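PDB 6VAP: thioesterase from Streptomyces sp. WAC02707, which probably hydrolyses acyl groups from the carrier domains of the borrelidin polyketide synthase, as a type II editing thioesterase of the alpha/beta-hydrolase superfamily. Local coordinates for residues S10-R15 against Q62-E67; I14-P19 against D52-Q57; H89-L94 against S117-L122; M99-A104 against L121-R126. One frame throughout, in Å; residues are numbered along the deposited sequence.

Interaction 1: S10-R15 against Q62-E67; sequences SDVWIR and QDRRAE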
loop_
_atom_site.group_PDB
_atom_site.type_symbol
_atom_site.label_atom_id
_atom_site.label_comp_id
_atom_site.label_asym_id
_atom_site.label_seq_id
_atom_site.Cartn_x
_atom_site.Cartn_y
_atom_site.Cartn_z
ATOM N N SER A 10 -16.111 -9.915 -4.472
ATOM C CA SER A 10 -15.260 -8.812 -4.890
ATOM C C SER A 10 -16.094 -7.749 -5.605
ATOM O O SER A 10 -17.134 -8.036 -6.205
ATOM C CB SER A 10 -14.115 -9.292 -5.814
ATOM O OG SER A 10 -13.466 -10.452 -5.308
ATOM N N ASP A 11 -15.621 -6.517 -5.549
ATOM C CA ASP A 11 -16.211 -5.407 -6.279
ATOM C C ASP A 11 -15.129 -4.794 -7.174
ATOM O O ASP A 11 -14.020 -5.323 -7.307
ATOM C CB ASP A 11 -16.817 -4.383 -5.313
ATOM C CG ASP A 11 -15.827 -3.895 -4.268
ATOM O OD1 ASP A 11 -14.763 -3.385 -4.649
ATOM O OD2 ASP A 11 -16.123 -4.026 -3.063
ATOM N N VAL A 12 -15.467 -3.668 -7.802
ATOM C CA VAL A 12 -14.553 -3.038 -8.746
ATOM C C VAL A 12 -13.278 -2.614 -8.049
ATOM O O VAL A 12 -12.189 -2.682 -8.641
ATOM C CB VAL A 12 -15.249 -1.847 -9.439
ATOM C CG1 VAL A 12 -15.431 -0.685 -8.472
ATOM C CG2 VAL A 12 -14.449 -1.405 -10.654
ATOM N N TRP A 13 -13.377 -2.205 -6.779
ATOM C CA TRP A 13 -12.200 -1.722 -6.062
ATOM C C TRP A 13 -11.452 -2.814 -5.299
ATOM O O TRP A 13 -10.219 -2.807 -5.227
ATOM C CB TRP A 13 -12.597 -0.628 -5.053
ATOM C CG TRP A 13 -12.825 0.709 -5.643
ATOM C CD1 TRP A 13 -14.031 1.257 -6.039
ATOM C CD2 TRP A 13 -11.845 1.728 -5.807
ATOM N NE1 TRP A 13 -13.826 2.539 -6.507
ATOM C CE2 TRP A 13 -12.506 2.864 -6.338
ATOM C CE3 TRP A 13 -10.476 1.807 -5.526
ATOM C CZ2 TRP A 13 -11.836 4.032 -6.649
ATOM C CZ3 TRP A 13 -9.813 2.986 -5.836
ATOM C CH2 TRP A 13 -10.494 4.068 -6.401
ATOM N N ILE A 14 -12.183 -3.738 -4.694
ATOM C CA ILE A 14 -11.642 -4.629 -3.674
ATOM C C ILE A 14 -11.723 -6.047 -4.189
ATOM O O ILE A 14 -12.825 -6.565 -4.396
ATOM C CB ILE A 14 -12.392 -4.493 -2.340
ATOM C CG1 ILE A 14 -12.273 -3.037 -1.837
ATOM C CG2 ILE A 14 -11.827 -5.476 -1.329
ATOM C CD1 ILE A 14 -13.174 -2.702 -0.691
ATOM N N ARG A 15 -10.571 -6.688 -4.358
ATOM C CA ARG A 15 -10.499 -8.040 -4.897
ATOM C C ARG A 15 -10.171 -9.000 -3.757
ATOM O O ARG A 15 -9.135 -8.862 -3.095
ATOM C CB ARG A 15 -9.449 -8.130 -6.005
ATOM C CG ARG A 15 -9.600 -7.073 -7.104
ATOM C CD ARG A 15 -10.937 -7.247 -7.841
ATOM N NE ARG A 15 -11.313 -6.029 -8.554
ATOM C CZ ARG A 15 -11.097 -5.808 -9.845
ATOM N NH1 ARG A 15 -10.493 -6.728 -10.582
ATOM N NH2 ARG A 15 -11.491 -4.659 -10.392
ATOM N N GLN A 62 -5.927 -3.196 -16.107
ATOM C CA GLN A 62 -6.590 -4.482 -16.295
ATOM C C GLN A 62 -8.068 -4.279 -16.594
ATOM O O GLN A 62 -8.413 -3.663 -17.599
ATOM C CB GLN A 62 -6.380 -5.373 -15.072
ATOM C CG GLN A 62 -4.891 -5.601 -14.739
ATOM C CD GLN A 62 -4.705 -6.445 -13.485
ATOM O OE1 GLN A 62 -5.558 -6.471 -12.611
ATOM N NE2 GLN A 62 -3.576 -7.143 -13.401
ATOM N N ASP A 63 -8.952 -4.828 -15.765
ATOM C CA ASP A 63 -10.379 -4.749 -16.044
ATOM C C ASP A 63 -10.895 -3.330 -15.878
ATOM O O ASP A 63 -11.988 -3.035 -16.369
ATOM C CB ASP A 63 -11.155 -5.688 -15.120
ATOM C CG ASP A 63 -10.966 -5.337 -13.655
ATOM O OD1 ASP A 63 -9.851 -5.530 -13.138
ATOM O OD2 ASP A 63 -11.932 -4.869 -13.038
ATOM N N ARG A 64 -10.151 -2.451 -15.192
ATOM C CA ARG A 64 -10.519 -1.044 -15.051
ATOM C C ARG A 64 -9.795 -0.128 -16.048
ATOM O O ARG A 64 -9.733 1.087 -15.836
ATOM C CB ARG A 64 -10.235 -0.580 -13.620
ATOM C CG ARG A 64 -10.841 -1.455 -12.545
ATOM C CD ARG A 64 -10.783 -0.788 -11.215
ATOM N NE ARG A 64 -11.763 0.286 -11.107
ATOM C CZ ARG A 64 -11.996 1.020 -10.021
ATOM N NH1 ARG A 64 -11.264 0.866 -8.930
ATOM N NH2 ARG A 64 -12.926 1.974 -10.063
ATOM N N ARG A 65 -9.225 -0.685 -17.120
ATOM C CA ARG A 65 -8.423 0.132 -18.029
ATOM C C ARG A 65 -9.249 1.251 -18.648
ATOM O O ARG A 65 -8.724 2.335 -18.918
ATOM C CB ARG A 65 -7.805 -0.745 -19.118
ATOM C CG ARG A 65 -6.366 -0.398 -19.426
ATOM C CD ARG A 65 -5.757 -1.374 -20.429
ATOM N NE ARG A 65 -4.719 -2.208 -19.819
ATOM C CZ ARG A 65 -4.818 -3.521 -19.623
ATOM N NH1 ARG A 65 -5.913 -4.181 -19.987
ATOM N NH2 ARG A 65 -3.814 -4.181 -19.058
ATOM N N ALA A 66 -10.537 1.015 -18.881
ATOM C CA ALA A 66 -11.372 2.053 -19.478
ATOM C C ALA A 66 -11.541 3.243 -18.534
ATOM O O ALA A 66 -11.676 4.386 -18.994
ATOM C CB ALA A 66 -12.740 1.484 -19.858
ATOM N N GLU A 67 -11.521 3.007 -17.223
ATOM C CA GLU A 67 -11.676 4.107 -16.280
ATOM C C GLU A 67 -10.454 5.014 -16.309
ATOM O O GLU A 67 -9.320 4.557 -16.446
ATOM C CB GLU A 67 -11.912 3.564 -14.870
ATOM C CG GLU A 67 -13.088 2.585 -14.803
ATOM C CD GLU A 67 -13.427 2.177 -13.380
ATOM O OE1 GLU A 67 -13.639 3.091 -12.547
ATOM O OE2 GLU A 67 -13.476 0.942 -13.104
HETATM O O HOH W 1 -14.842 4.360 -9.096
#
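Val12 and Arg64 have the nearest CA atoms, 7.7 Å apart, where 10-15 runs into strand 14-15 and the loop 62-67 makes a type I turn from Arg64 to Glu67; side chains bridge the gap. Arg15 grips Asp63 end-on: NH1 meets OD1 at 2.9 Å from above the carboxylate plane, while NH2 reaches OD2 at 2.7 Å on its syn lone pair. Arg15 NH2 also donates to Val12 O at 2.7 Å, which fixes the rotation of the guanidinium. Arg64, bent at its third torsion (chi3 74°), turns its guanidinium over the indole of Trp13. The planes stand 78° apart, and NH1 points down at the ring face in a cation-pi contact, Arg64 CZ lying 4.2 Å from the centroid of the Trp13 five-membered ring. Across one face of this guanidinium lies Val12 CG2, 3.2 Å from Arg64 NE. Glu67 holds the Arg64 guanidinium side-on, NE to OE2 at 2.7 Å and NH2 to OE1, and Arg64 NH1 also bonds to Gln57 O. With each arginine paired to its own carboxylate, the like charges probably sit close at little cost, and the buried Arg64 has ionic, polar and aromatic partners together.

Interaction 2: I14-P19 against D52-Q57; sequences IRQYRP and DVLAVQ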
loop_
_atom_site.group_PDB
_atom_site.type_symbol
_atom_site.label_atom_id
_atom_site.label_comp_id
_atom_site.label_asym_id
_atom_site.label_seq_id
_atom_site.Cartn_x
_atom_site.Cartn_y
_atom_site.Cartn_z
ATOM N N ILE A 14 -12.183 -3.738 -4.694
ATOM C CA ILE A 14 -11.642 -4.629 -3.674
ATOM C C ILE A 14 -11.723 -6.047 -4.189
ATOM O O ILE A 14 -12.825 -6.565 -4.396
ATOM C CB ILE A 14 -12.392 -4.493 -2.340
ATOM C CG1 ILE A 14 -12.273 -3.037 -1.837
ATOM C CG2 ILE A 14 -11.827 -5.476 -1.329
ATOM C CD1 ILE A 14 -13.174 -2.702 -0.691
ATOM N N ARG A 15 -10.571 -6.688 -4.358
ATOM C CA ARG A 15 -10.499 -8.040 -4.897
ATOM C C ARG A 15 -10.171 -9.000 -3.757
ATOM O O ARG A 15 -9.135 -8.862 -3.095
ATOM C CB ARG A 15 -9.449 -8.130 -6.005
ATOM C CG ARG A 15 -9.600 -7.073 -7.104
ATOM C CD ARG A 15 -10.937 -7.247 -7.841
ATOM N NE ARG A 15 -11.313 -6.029 -8.554
ATOM C CZ ARG A 15 -11.097 -5.808 -9.845
ATOM N NH1 ARG A 15 -10.493 -6.728 -10.582
ATOM N NH2 ARG A 15 -11.491 -4.659 -10.392
ATOM N N GLN A 16 -11.041 -9.971 -3.540
ATOM C CA GLN A 16 -10.878 -11.011 -2.525
ATOM C C GLN A 16 -10.571 -12.298 -3.281
ATOM O O GLN A 16 -11.464 -12.919 -3.867
ATOM C CB GLN A 16 -12.154 -11.119 -1.693
ATOM C CG GLN A 16 -12.087 -12.133 -0.564
ATOM C CD GLN A 16 -13.399 -12.269 0.180
ATOM O OE1 GLN A 16 -14.416 -11.746 -0.250
ATOM N NE2 GLN A 16 -13.380 -12.972 1.297
ATOM N N TYR A 17 -9.304 -12.704 -3.258
ATOM C CA TYR A 17 -8.872 -13.818 -4.088
ATOM C C TYR A 17 -9.159 -15.171 -3.455
ATOM O O TYR A 17 -9.330 -16.150 -4.183
ATOM C CB TYR A 17 -7.384 -13.659 -4.387
ATOM C CG TYR A 17 -7.096 -12.487 -5.290
ATOM C CD1 TYR A 17 -7.694 -12.384 -6.554
ATOM C CD2 TYR A 17 -6.189 -11.505 -4.905
ATOM C CE1 TYR A 17 -7.423 -11.305 -7.383
ATOM C CE2 TYR A 17 -5.929 -10.417 -5.705
ATOM C CZ TYR A 17 -6.537 -10.319 -6.949
ATOM O OH TYR A 17 -6.279 -9.247 -7.770
ATOM N N ARG A 18 -9.183 -15.262 -2.131
ATOM C CA ARG A 18 -9.398 -16.521 -1.445
ATOM C C ARG A 18 -10.484 -16.387 -0.382
ATOM O O ARG A 18 -10.722 -15.298 0.142
ATOM C CB ARG A 18 -8.094 -16.994 -0.795
ATOM C CG ARG A 18 -6.958 -17.271 -1.768
ATOM C CD ARG A 18 -7.083 -18.617 -2.434
ATOM N NE ARG A 18 -5.871 -18.979 -3.166
ATOM C CZ ARG A 18 -5.646 -18.684 -4.443
ATOM N NH1 ARG A 18 -6.549 -18.016 -5.147
ATOM N NH2 ARG A 18 -4.515 -19.062 -5.016
ATOM N N PRO A 19 -11.150 -17.486 -0.049
ATOM C CA PRO A 19 -12.123 -17.422 1.049
ATOM C C PRO A 19 -11.424 -17.286 2.386
ATOM O O PRO A 19 -10.305 -17.769 2.584
ATOM C CB PRO A 19 -12.873 -18.756 0.963
ATOM C CG PRO A 19 -12.391 -19.442 -0.308
ATOM C CD PRO A 19 -11.060 -18.824 -0.664
ATOM N N ASP A 52 -8.417 -12.568 5.983
ATOM C CA ASP A 52 -9.198 -12.083 4.847
ATOM C C ASP A 52 -8.365 -11.041 4.119
ATOM O O ASP A 52 -8.326 -9.879 4.509
ATOM C CB ASP A 52 -10.535 -11.521 5.315
ATOM C CG ASP A 52 -11.416 -11.094 4.161
ATOM O OD1 ASP A 52 -11.040 -11.378 2.997
ATOM O OD2 ASP A 52 -12.478 -10.474 4.416
ATOM N N VAL A 53 -7.688 -11.452 3.057
ATOM C CA VAL A 53 -6.802 -10.565 2.313
ATOM C C VAL A 53 -7.610 -9.840 1.250
ATOM O O VAL A 53 -8.227 -10.473 0.393
ATOM C CB VAL A 53 -5.646 -11.342 1.671
ATOM C CG1 VAL A 53 -4.759 -10.384 0.864
ATOM C CG2 VAL A 53 -4.824 -12.078 2.748
ATOM N N LEU A 54 -7.589 -8.519 1.282
ATOM C CA LEU A 54 -8.329 -7.691 0.342
ATOM C C LEU A 54 -7.313 -6.879 -0.442
ATOM O O LEU A 54 -6.536 -6.114 0.143
ATOM C CB LEU A 54 -9.308 -6.773 1.060
ATOM C CG LEU A 54 -10.364 -7.485 1.901
ATOM C CD1 LEU A 54 -11.291 -6.444 2.545
ATOM C CD2 LEU A 54 -11.180 -8.445 1.058
ATOM N N ALA A 55 -7.333 -7.019 -1.762
ATOM C CA ALA A 55 -6.360 -6.366 -2.620
ATOM C C ALA A 55 -7.079 -5.293 -3.430
ATOM O O ALA A 55 -8.148 -5.539 -4.002
ATOM C CB ALA A 55 -5.656 -7.385 -3.512
ATOM N N VAL A 56 -6.511 -4.106 -3.466
ATOM C CA VAL A 56 -7.178 -2.972 -4.089
ATOM C C VAL A 56 -6.740 -2.865 -5.542
ATOM O O VAL A 56 -5.549 -2.903 -5.857
ATOM C CB VAL A 56 -6.884 -1.678 -3.309
ATOM C CG1 VAL A 56 -7.550 -0.489 -3.939
ATOM C CG2 VAL A 56 -7.352 -1.856 -1.841
ATOM N N GLN A 57 -7.703 -2.689 -6.417
ATOM C CA GLN A 57 -7.484 -2.437 -7.833
ATOM C C GLN A 57 -7.779 -0.977 -8.113
ATOM O O GLN A 57 -8.937 -0.572 -8.110
ATOM C CB GLN A 57 -8.391 -3.342 -8.669
ATOM C CG GLN A 57 -8.203 -3.214 -10.169
ATOM C CD GLN A 57 -7.097 -4.121 -10.693
ATOM O OE1 GLN A 57 -5.989 -4.069 -10.224
ATOM N NE2 GLN A 57 -7.399 -4.918 -11.698
HETATM O O HOH W 2 -8.184 -13.175 -0.126
#
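Ile14 meets Leu54 through its CG2 branch, which stands anti to the backbone nitrogen while CG1 takes chi1 -60°; Ile14 CG2 lies 3.7 Å from Leu54 CB. Gln16 is extended, its CG also trans to the amide nitrogen (chi1 -178°), and lies alongside Leu54, pointing the same way, with Gln16 CB 4.0 Å from Leu54 CD2. The Gln16 and Asp52 side chains cross at about a right angle, their flat ends 37° apart and Gln16 NE2 3.3 Å from Asp52 OD1; Gln16 OE1 is taken up by His9 N and Arg87 NH2. The backbones pair as antiparallel strands. Arg15 and Ala55 form the hydrogen-bonded pair, Arg15 N to Ala55 O at 2.7 Å and Ala55 N to Arg15 O at 2.9 Å, and Ile14 and Val56 the adjoining non-hydrogen-bonded one. Tyr17 CE2 comes to 3.8 Å from Ala55 CB, and the tyrosine ring stacks with His41. Gln57 lays CB and CG over one face of the Arg15 guanidinium, Arg15 NH2 being 3.6 Å from Gln57 CG and bonded to Val12 O, while Gln57 NE2 turns to Gln62 and Asp63. Past Gln16 the first segment leaves the strand, and a water accepts from Arg18 N and donates to Val53 O at 2.8 Å. Two straight backbone bonds, with a further one from Trp13 to Gln57, thus fasten the short antiparallel edge strand to the otherwise parallel sheet; the Ile14-Leu54 contact grades into polar Gln16, Asp52 and Arg87, while Arg15, Ala55 and Tyr17 lie on the other face.

Interaction 3: H89-L94 against S117-L122; sequences HQPVAL and SLEALL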
loop_
_atom_site.group_PDB
_atom_site.type_symbol
_atom_site.label_atom_id
_atom_site.label_comp_id
_atom_site.label_asym_id
_atom_site.label_seq_id
_atom_site.Cartn_x
_atom_site.Cartn_y
_atom_site.Cartn_z
ATOM N N HIS A 89 -14.147 -4.874 8.635
ATOM C CA HIS A 89 -14.567 -5.639 9.814
ATOM C C HIS A 89 -13.315 -5.766 10.683
ATOM O O HIS A 89 -12.427 -6.384 10.181
ATOM C CB HIS A 89 -15.160 -6.964 9.336
ATOM C CG HIS A 89 -15.617 -7.857 10.428
ATOM N ND1 HIS A 89 -14.757 -8.629 11.139
ATOM C CD2 HIS A 89 -16.832 -8.055 10.962
ATOM C CE1 HIS A 89 -15.427 -9.289 12.048
ATOM N NE2 HIS A 89 -16.687 -8.948 11.960
ATOM N N GLN A 90 -13.225 -5.152 11.874
ATOM C CA GLN A 90 -12.083 -5.295 12.757
ATOM C C GLN A 90 -12.020 -6.720 13.308
ATOM O O GLN A 90 -13.051 -7.363 13.494
ATOM C CB GLN A 90 -12.188 -4.276 13.886
ATOM C CG GLN A 90 -12.320 -2.842 13.364
ATOM C CD GLN A 90 -12.505 -1.821 14.470
ATOM O OE1 GLN A 90 -11.547 -1.427 15.138
ATOM N NE2 GLN A 90 -13.746 -1.389 14.669
ATOM N N PRO A 91 -10.825 -7.238 13.590
ATOM C CA PRO A 91 -9.530 -6.561 13.453
ATOM C C PRO A 91 -9.114 -6.407 11.998
ATOM O O PRO A 91 -9.257 -7.352 11.220
ATOM C CB PRO A 91 -8.559 -7.480 14.201
ATOM C CG PRO A 91 -9.440 -8.502 14.946
ATOM C CD PRO A 91 -10.699 -8.589 14.156
ATOM N N VAL A 92 -8.616 -5.221 11.639
ATOM C CA VAL A 92 -8.218 -4.905 10.273
ATOM C C VAL A 92 -6.827 -4.280 10.286
ATOM O O VAL A 92 -6.503 -3.455 11.148
ATOM C CB VAL A 92 -9.238 -3.966 9.594
ATOM C CG1 VAL A 92 -9.389 -2.679 10.397
ATOM C CG2 VAL A 92 -8.845 -3.664 8.163
ATOM N N ALA A 93 -6.009 -4.674 9.315
ATOM C CA ALA A 93 -4.679 -4.120 9.139
ATOM C C ALA A 93 -4.513 -3.695 7.686
ATOM O O ALA A 93 -5.200 -4.195 6.787
ATOM C CB ALA A 93 -3.589 -5.116 9.526
ATOM N N LEU A 94 -3.603 -2.744 7.464
ATOM C CA LEU A 94 -3.300 -2.236 6.132
ATOM C C LEU A 94 -1.845 -2.513 5.772
ATOM O O LEU A 94 -0.952 -2.386 6.613
ATOM C CB LEU A 94 -3.571 -0.750 6.053
ATOM C CG LEU A 94 -4.829 -0.228 6.777
ATOM C CD1 LEU A 94 -4.895 1.250 6.726
ATOM C CD2 LEU A 94 -6.075 -0.852 6.167
ATOM N N SER A 117 -10.418 1.508 14.837
ATOM C CA SER A 117 -9.052 1.186 15.201
ATOM C C SER A 117 -8.448 0.193 14.208
ATOM O O SER A 117 -9.144 -0.668 13.645
ATOM C CB SER A 117 -9.017 0.599 16.613
ATOM O OG SER A 117 -9.802 -0.572 16.683
ATOM N N LEU A 118 -7.130 0.312 14.014
ATOM C CA LEU A 118 -6.366 -0.574 13.141
ATOM C C LEU A 118 -5.385 -1.425 13.941
ATOM O O LEU A 118 -4.727 -0.934 14.858
ATOM C CB LEU A 118 -5.584 0.223 12.094
ATOM C CG LEU A 118 -6.395 1.181 11.221
ATOM C CD1 LEU A 118 -5.471 1.953 10.276
ATOM C CD2 LEU A 118 -7.406 0.377 10.394
ATOM N N GLU A 119 -5.284 -2.707 13.595
ATOM C CA GLU A 119 -4.327 -3.577 14.273
ATOM C C GLU A 119 -2.893 -3.182 13.944
ATOM O O GLU A 119 -2.015 -3.193 14.817
ATOM C CB GLU A 119 -4.582 -5.030 13.874
ATOM C CG GLU A 119 -5.973 -5.519 14.197
ATOM C CD GLU A 119 -6.344 -5.315 15.663
ATOM O OE1 GLU A 119 -5.549 -5.717 16.539
ATOM O OE2 GLU A 119 -7.437 -4.764 15.926
ATOM N N ALA A 120 -2.627 -2.883 12.683
ATOM C CA ALA A 120 -1.307 -2.424 12.304
ATOM C C ALA A 120 -1.409 -1.666 10.992
ATOM O O ALA A 120 -2.327 -1.901 10.196
ATOM C CB ALA A 120 -0.341 -3.600 12.176
ATOM N N LEU A 121 -0.450 -0.748 10.783
ATOM C CA LEU A 121 -0.191 -0.142 9.482
ATOM C C LEU A 121 1.205 -0.613 9.065
ATOM O O LEU A 121 2.202 -0.257 9.712
ATOM C CB LEU A 121 -0.283 1.374 9.561
ATOM C CG LEU A 121 0.213 2.093 8.329
ATOM C CD1 LEU A 121 -0.581 1.636 7.090
ATOM C CD2 LEU A 121 0.156 3.611 8.510
ATOM N N LEU A 122 1.291 -1.462 8.021
ATOM C CA LEU A 122 2.558 -1.960 7.483
ATOM C C LEU A 122 2.881 -1.173 6.214
ATOM O O LEU A 122 2.064 -1.093 5.286
ATOM C CB LEU A 122 2.493 -3.457 7.193
ATOM C CG LEU A 122 2.331 -4.312 8.441
ATOM C CD1 LEU A 122 0.984 -5.059 8.438
ATOM C CD2 LEU A 122 3.464 -5.304 8.521
HETATM O O HOH W 3 -8.920 -3.334 13.761
#
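Leu118 overlaps two side chains of the neighbouring strand, its CD2 lying 3.6 Å from Val92 CG1 and its CD1 3.7 Å from Leu94 CD1. This is the parallel pairing of strands 92-97 and 120-124, the two strands of a right-handed beta-alpha-beta crossover whose helix, 99-113, covers this face in the alpha/beta-hydrolase fold. The first torsion of Leu118 (chi1 -55°) swings CG toward strand 92-97, and the branch at CG then gives each methyl a different neighbour. The Leu118 side chain crosses Val92 obliquely and Leu94 at about a right angle; Ala108 of the helix touches both leucines. Leu121 continues the same layer, its CD1 approaching Leu94 CB at 4.0 Å. Ala93 and Ala120 turn to the other side, toward helix 239-250, where they meet Leu250 and His249.

The short strand axes run 5.0 Å apart at closest approach, with 21° between their directions. Between them the backbone bonds alternate: Glu119 N donates to Val92 O, Leu94 N to Ala120 O, and Leu122 N to Leu94 O. At the entrance to the strands, beside the cis peptide before Pro91, the poorly ordered Glu119 bends back over the proline. A water bridges the segments here, accepting from Val92 N at 2.9 Å and donating to Ser117 O at 2.7 Å and, less certainly, to Glu119 OE2 at 3.0 Å.

Interaction 4: M99-A104 against L121-R126; sequences MGATLA and LLVSAR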
loop_
_atom_site.group_PDB
_atom_site.type_symbol
_atom_site.label_atom_id
_atom_site.label_comp_id
_atom_site.label_asym_id
_atom_site.label_seq_id
_atom_site.Cartn_x
_atom_site.Cartn_y
_atom_site.Cartn_z
ATOM N N MET A 99 4.175 3.605 -3.315
ATOM C CA MET A 99 3.051 4.532 -3.303
ATOM C C MET A 99 1.885 3.982 -2.480
ATOM O O MET A 99 1.206 4.734 -1.771
ATOM C CB MET A 99 2.603 4.832 -4.726
ATOM C CG MET A 99 1.484 5.847 -4.835
ATOM S SD MET A 99 -0.132 5.131 -5.227
ATOM C CE MET A 99 0.158 4.585 -6.872
ATOM N N GLY A 100 1.648 2.671 -2.546
ATOM C CA GLY A 100 0.625 2.066 -1.714
ATOM C C GLY A 100 0.801 2.342 -0.235
ATOM O O GLY A 100 -0.181 2.323 0.517
ATOM N N ALA A 101 2.045 2.541 0.216
ATOM C CA ALA A 101 2.272 2.828 1.635
ATOM C C ALA A 101 1.700 4.192 2.023
ATOM O O ALA A 101 1.120 4.362 3.100
ATOM C CB ALA A 101 3.780 2.759 1.954
ATOM N N THR A 102 1.860 5.182 1.157
ATOM C CA THR A 102 1.282 6.487 1.440
ATOM C C THR A 102 -0.243 6.413 1.409
ATOM O O THR A 102 -0.923 6.962 2.285
ATOM C CB THR A 102 1.802 7.517 0.441
ATOM O OG1 THR A 102 3.227 7.584 0.488
ATOM C CG2 THR A 102 1.205 8.930 0.754
ATOM N N LEU A 103 -0.798 5.726 0.415
ATOM C CA LEU A 103 -2.235 5.504 0.390
ATOM C C LEU A 103 -2.699 4.780 1.639
ATOM O O LEU A 103 -3.697 5.185 2.243
ATOM C CB LEU A 103 -2.615 4.732 -0.861
ATOM C CG LEU A 103 -4.098 4.393 -1.010
ATOM C CD1 LEU A 103 -4.958 5.660 -0.912
ATOM C CD2 LEU A 103 -4.331 3.715 -2.332
ATOM N N ALA A 104 -1.964 3.743 2.062
ATOM C CA ALA A 104 -2.328 3.016 3.273
ATOM C C ALA A 104 -2.332 3.922 4.480
ATOM O O ALA A 104 -3.205 3.783 5.346
ATOM C CB ALA A 104 -1.390 1.831 3.518
ATOM N N LEU A 121 -0.450 -0.748 10.783
ATOM C CA LEU A 121 -0.191 -0.142 9.482
ATOM C C LEU A 121 1.205 -0.613 9.065
ATOM O O LEU A 121 2.202 -0.257 9.712
ATOM C CB LEU A 121 -0.283 1.374 9.561
ATOM C CG LEU A 121 0.213 2.093 8.329
ATOM C CD1 LEU A 121 -0.581 1.636 7.090
ATOM C CD2 LEU A 121 0.156 3.611 8.510
ATOM N N LEU A 122 1.291 -1.462 8.021
ATOM C CA LEU A 122 2.558 -1.960 7.483
ATOM C C LEU A 122 2.881 -1.173 6.214
ATOM O O LEU A 122 2.064 -1.093 5.286
ATOM C CB LEU A 122 2.493 -3.457 7.193
ATOM C CG LEU A 122 2.331 -4.312 8.441
ATOM C CD1 LEU A 122 0.984 -5.059 8.438
ATOM C CD2 LEU A 122 3.464 -5.304 8.521
ATOM N N VAL A 123 4.046 -0.540 6.198
ATOM C CA VAL A 123 4.442 0.346 5.112
ATOM C C VAL A 123 5.816 -0.071 4.614
ATOM O O VAL A 123 6.755 -0.220 5.396
ATOM C CB VAL A 123 4.466 1.814 5.554
ATOM C CG1 VAL A 123 3.004 2.339 5.664
ATOM C CG2 VAL A 123 5.132 1.921 6.867
ATOM N N SER A 124 5.922 -0.300 3.320
ATOM C CA SER A 124 7.102 -0.888 2.719
ATOM C C SER A 124 7.650 0.082 1.694
ATOM O O SER A 124 6.890 0.570 0.860
ATOM C CB SER A 124 6.724 -2.219 2.031
ATOM O OG SER A 124 7.668 -2.568 1.056
ATOM N N ALA A 125 8.960 0.304 1.727
ATOM C CA ALA A 125 9.722 1.004 0.713
ATOM C C ALA A 125 9.122 2.371 0.416
ATOM O O ALA A 125 8.761 2.688 -0.706
ATOM C CB ALA A 125 9.829 0.148 -0.550
ATOM N N ARG A 126 9.010 3.187 1.429
ATOM C CA ARG A 126 8.444 4.523 1.225
ATOM C C ARG A 126 8.863 5.470 2.346
ATOM O O ARG A 126 8.853 5.072 3.520
ATOM C CB ARG A 126 6.935 4.450 1.158
ATOM C CG ARG A 126 6.256 5.714 0.776
ATOM C CD ARG A 126 6.424 6.077 -0.670
ATOM N NE ARG A 126 5.440 7.061 -1.113
ATOM C CZ ARG A 126 5.572 7.859 -2.161
ATOM N NH1 ARG A 126 6.616 7.741 -2.943
ATOM N NH2 ARG A 126 4.634 8.769 -2.403
#
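Ala101 and Ala104 carry the apolar packing of helix 99-104, against Val123, Arg126 CB and Leu121. Ala101 CB points at the strand and sits 3.8 Å from Val123 CB and 3.7 Å from Arg126 CB, the latter just past the strand end. One turn on, Ala104 CB meets Leu121 CD1 at 3.7 Å; Leu121 CG lies trans to its backbone nitrogen, which carries that methyl toward the helix. With alanines at both positions the helix axis comes within 7.1 Å of the axis of strand 121-124, their directions 155° apart, close to antiparallel. Val123 CG1 adds a contact to Ala101 O, and Val123 also touches Trp215.

Polar contacts gather at Arg126. From the loop it reaches back along the first helical turn, bent at chi2 (72°), and Arg126 NE gives a nearly straight hydrogen bond to Thr102 OG1, 2.8 Å long at 169°, with the oxygen in the guanidinium plane. NH2 adds a weak, longer bond to the same oxygen. NH2 also donates to Ala181 O, so the guanidinium has a second anchor outside the helix. Met99 CA lies over one face of it, 4.1 Å from Arg126 NE. Ser124 OG turns instead to His97 and Tyr234.

Gly100 closes a Gly-X-Ser-X-Gly sequence with Gly96 and Ser98, consistent with the nucleophile elbow of alpha/beta hydrolases, in which a sharp turn joins a central strand to the helix packed here; Arg126 lies near the probable Ser98-His232-Asp204 triad without touching it.

How the interactions relate
All four contacts reach one mixed sheet of the alpha/beta-hydrolase fold. Interactions 1 and 2 lie at its antiparallel edge, share Ile14 and Arg15 of strand 14-15, and have centres about 12 Å apart; Gln57 connects them through Trp13 and Gln62. Interactions 3 and 4, centres about 14 Å apart, share Leu121 and Leu122 and belong to one beta-alpha-beta unit, touching where Leu94 packs on Ala104. The first pair closes before the second opens along the chain. Centres of 1 and 3 are about 23 Å apart, with strand 26-30 standing between strands 52-56 and 92-97. Interactions 1 and 2 thus pin the N-terminal segment to one edge of the sheet, while 3 and 4 build its middle, next to the probable catalytic centre.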